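Side-chain contacts in hypothetical protein (Pseudomonas aeruginosa, PDB 2H9F), which probably isomerises methylaconitate as a PrpF-type isomerase: residues G120-D123 with P124-P128; K294-A298 with G299-L303. One frame throughout, in Å; residues are numbered along the deposited sequence.

In the fold
Both contacts are short local turns, each made of two segments that run on directly from one another. Contact 1 lies at the surface, between helix 106-118 and strand 131-139. Contact 2 is partly buried and joins the short strand 295-296 to strand 303-309. They share no helix or strand, and their centres are 38 Å apart. Each has a 3-10 turn and one small apolar pair, Val-122 with Ile-127 or Val-296 with Ile-301. The chemistry differs at the head of the turn. In contact 1 the Asp-123 carboxylate accepts a backbone N-H within the turn, whereas in contact 2 both bonds across the segments run between backbone atoms.

Contact 1 (G120-D123 with P124-P128)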
# COMPACT_ATOMS: atom_id res chain seq x y z
N GLY A 120 19.78 18.05 9.35
CA GLY A 120 20.81 18.90 9.94
C GLY A 120 22.09 18.15 10.15
O GLY A 120 22.88 18.50 11.05
N LEU A 121 22.35 17.12 9.37
CA LEU A 121 23.51 16.28 9.65
C LEU A 121 24.73 16.66 8.82
O LEU A 121 25.81 16.10 8.99
CB LEU A 121 23.16 14.81 9.44
CG LEU A 121 22.12 14.18 10.36
CD1 LEU A 121 21.67 12.83 9.80
CD2 LEU A 121 22.69 14.03 11.75
N VAL A 122 24.58 17.61 7.91
CA VAL A 122 25.69 18.03 7.05
C VAL A 122 26.34 19.32 7.55
O VAL A 122 25.66 20.27 7.91
CB VAL A 122 25.22 18.20 5.59
CG1 VAL A 122 26.37 18.68 4.70
CG2 VAL A 122 24.66 16.87 5.09
N ASP A 123 27.66 19.33 7.60
CA ASP A 123 28.42 20.53 7.97
C ASP A 123 27.87 21.70 7.14
O ASP A 123 27.81 21.65 5.92
CB ASP A 123 29.90 20.28 7.66
CG ASP A 123 30.82 21.47 8.01
OD1 ASP A 123 30.34 22.56 8.44
OD2 ASP A 123 32.04 21.26 7.86
N PRO A 124 27.44 22.77 7.81
CA PRO A 124 26.90 23.90 7.05
C PRO A 124 27.91 24.60 6.15
O PRO A 124 27.51 25.28 5.20
CB PRO A 124 26.39 24.84 8.13
CG PRO A 124 27.15 24.47 9.33
CD PRO A 124 27.39 23.00 9.26
N ALA A 125 29.21 24.41 6.39
CA ALA A 125 30.23 24.89 5.42
C ALA A 125 30.04 24.28 4.02
O ALA A 125 30.56 24.82 3.03
CB ALA A 125 31.67 24.65 5.92
N ARG A 126 29.34 23.16 3.93
CA ARG A 126 29.17 22.47 2.66
C ARG A 126 27.88 22.83 1.94
O ARG A 126 27.66 22.33 0.85
CB ARG A 126 29.20 20.96 2.87
CG ARG A 126 30.53 20.47 3.39
CD ARG A 126 30.53 18.97 3.55
NE ARG A 126 30.38 18.25 2.29
CZ ARG A 126 31.35 18.09 1.39
NH1 ARG A 126 32.55 18.59 1.60
NH2 ARG A 126 31.11 17.43 0.29
N ILE A 127 27.01 23.64 2.55
CA ILE A 127 25.66 23.88 2.04
C ILE A 127 25.61 25.29 1.49
O ILE A 127 25.93 26.24 2.19
CB ILE A 127 24.59 23.71 3.18
CG1 ILE A 127 24.78 22.38 3.96
CG2 ILE A 127 23.20 23.78 2.64
CD1 ILE A 127 23.70 22.15 5.12
N PRO A 128 25.23 25.44 0.22
CA PRO A 128 25.15 26.78 -0.32
C PRO A 128 23.84 27.41 0.10
O PRO A 128 22.98 26.74 0.64
CB PRO A 128 25.11 26.51 -1.82
CG PRO A 128 24.36 25.23 -1.95
CD PRO A 128 24.84 24.42 -0.77
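Asp-123 starts an Asx turn that leads into the 3-10 turn 124-126, a local surface contact in the loop between helix 106-118 and strand 131-139. Its OD1 takes the backbone N-H of Ala-125, with Asp-123 OD1 and Ala-125 N 3.0 Å apart and an N-H...O angle of 160°. This donor stands above the carboxylate plane, 62° out of it. The CG of Asp-123 lies anti to its own backbone N (chi1 -180°), beside the carbonyl carbon, which turns the carboxylate toward the start of the turn. In the accompanying backbone turn bond, Asp-123 O accepts from Arg-126 N at 2.9 Å. These two bonds tie the aspartate to successive N-H groups of the turn. Pro-124 has no N-H to give; its CD packs 3.1 Å from Asp-123 OD1. The CB of Ala-125 comes within 3.5 Å of Asp-123 OD1.

On the apolar side, Val-122 uses its CG1 branch. Val-122 CG1 meets Ile-127 CG1 at 4.1 Å, and the two side chains cross obliquely. Val-122 CG1 also lies 4.1 Å from Arg-126 CB, where the side chains cross at about a right angle. The polar end of Arg-126 goes elsewhere: its NH2 forms a salt bridge with Glu-134.

Gly-120 ends helix 106-118 in a Schellman motif, with positive phi. Val-122 packs on Ala-116 and Leu-117 of that helix, and Ile-127 also touches Leu-117. The salt bridge to Glu-134 links the turn forward to strand 131-139.

Contact 2 (K294-A298 with G299-L303); sequences KLVAA and GDIDL
Val-296 and Ile-301 meet at about a right angle across a tight turn. The CG1 methyl of Val-296 touches the CG2 methyl of Ile-301 at 3.9 Å. The valine branch lies anti to its backbone N. In Ile-301 the CG1 branch sits between the backbone N and the carbonyl carbon (chi1 50°). That places Ile-301 CG1 over the turn, 3.6 Å from Ala-298 O, while CG2 faces the valine. Both side chains also pack on Thr-356 of strand 355-366.

Asp-300 folds back alongside the chain. Asp-300 OD2 lies 3.7 Å from the CB of Ala-297, a van der Waals approach. The CB of Asp-300 sits 3.3 Å from Ala-297 O.

Two backbone bonds close the turn. Asp-300 N donates to Ala-297 O at 2.9 Å, with an N-H...O angle of 153°. Ile-301 N donates to Ala-298 O at 3.2 Å. In both, the donor stands well above the carbonyl plane. Each bond joins residues three apart, as in a 3-10 turn. On the approach to the turn, Ala-298 N is hydrogen-bonded to Asp-287 OD1, and Val-296 pairs with Tyr-288 through backbone bonds. Beyond the turn, Leu-303 begins strand 303-309 and is joined to Gly-351 of strand 347-352 by a backbone hydrogen bond.

The turn is thus set by main-chain bonds and does not rely on a side-chain hydrogen bond between its two arms. The Val-296 and Ile-301 pair adds an apolar contact, buried against Thr-356. The exposed Asp-300 carboxylate contributes no hydrogen bond across the two segments.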
# COMPACT_ATOMS: atom_id res chain seq x y z
N LYS A 294 4.41 10.19 -28.22
CA LYS A 294 5.35 11.28 -27.98
C LYS A 294 6.60 11.10 -28.86
O LYS A 294 7.07 9.99 -29.03
CB LYS A 294 5.71 11.23 -26.50
CG LYS A 294 6.85 12.10 -26.03
CD LYS A 294 7.15 11.75 -24.53
CE LYS A 294 7.47 10.24 -24.24
NZ LYS A 294 8.22 10.03 -22.94
N LEU A 295 7.10 12.19 -29.44
CA LEU A 295 8.19 12.09 -30.41
C LEU A 295 9.51 12.31 -29.69
O LEU A 295 9.63 13.25 -28.92
CB LEU A 295 8.00 13.08 -31.57
CG LEU A 295 9.22 13.59 -32.37
CD1 LEU A 295 9.96 12.51 -33.32
CD2 LEU A 295 8.81 14.86 -33.16
N VAL A 296 10.50 11.44 -29.93
CA VAL A 296 11.87 11.68 -29.49
C VAL A 296 12.74 11.97 -30.71
O VAL A 296 12.80 11.15 -31.61
CB VAL A 296 12.43 10.44 -28.78
CG1 VAL A 296 13.88 10.70 -28.35
CG2 VAL A 296 11.56 10.05 -27.58
N ALA A 297 13.38 13.14 -30.76
CA ALA A 297 14.24 13.55 -31.86
C ALA A 297 15.65 12.99 -31.67
O ALA A 297 16.14 12.87 -30.55
CB ALA A 297 14.27 15.06 -31.97
N ALA A 298 16.28 12.64 -32.78
CA ALA A 298 17.62 12.10 -32.80
C ALA A 298 18.60 13.01 -32.09
O ALA A 298 19.47 12.56 -31.37
CB ALA A 298 18.07 11.89 -34.27
N GLY A 299 18.42 14.31 -32.27
CA GLY A 299 19.29 15.32 -31.66
C GLY A 299 19.22 15.35 -30.14
O GLY A 299 20.11 15.88 -29.48
N ASP A 300 18.16 14.78 -29.58
CA ASP A 300 17.94 14.81 -28.17
C ASP A 300 18.61 13.65 -27.46
O ASP A 300 18.63 13.62 -26.26
CB ASP A 300 16.45 14.70 -27.87
CG ASP A 300 15.65 15.91 -28.32
OD1 ASP A 300 16.24 16.99 -28.58
OD2 ASP A 300 14.40 15.75 -28.35
N ILE A 301 19.07 12.65 -28.21
CA ILE A 301 19.62 11.45 -27.60
C ILE A 301 20.97 11.14 -28.23
O ILE A 301 21.28 11.60 -29.31
CB ILE A 301 18.68 10.21 -27.75
CG1 ILE A 301 18.20 10.02 -29.20
CG2 ILE A 301 17.46 10.32 -26.80
CD1 ILE A 301 17.61 8.65 -29.48
N ASP A 302 21.75 10.31 -27.53
CA ASP A 302 23.05 9.86 -28.00
C ASP A 302 22.98 8.51 -28.70
O ASP A 302 23.81 8.21 -29.55
CB ASP A 302 24.02 9.80 -26.83
CG ASP A 302 24.31 11.16 -26.21
OD1 ASP A 302 24.91 12.03 -26.90
OD2 ASP A 302 23.95 11.38 -25.03
N LEU A 303 22.01 7.67 -28.33
CA LEU A 303 21.83 6.39 -28.97
C LEU A 303 20.46 5.82 -28.62
O LEU A 303 19.74 6.35 -27.78
CB LEU A 303 22.88 5.41 -28.50
CG LEU A 303 22.82 4.92 -27.05
CD1 LEU A 303 23.71 3.69 -26.94
CD2 LEU A 303 23.18 6.01 -26.00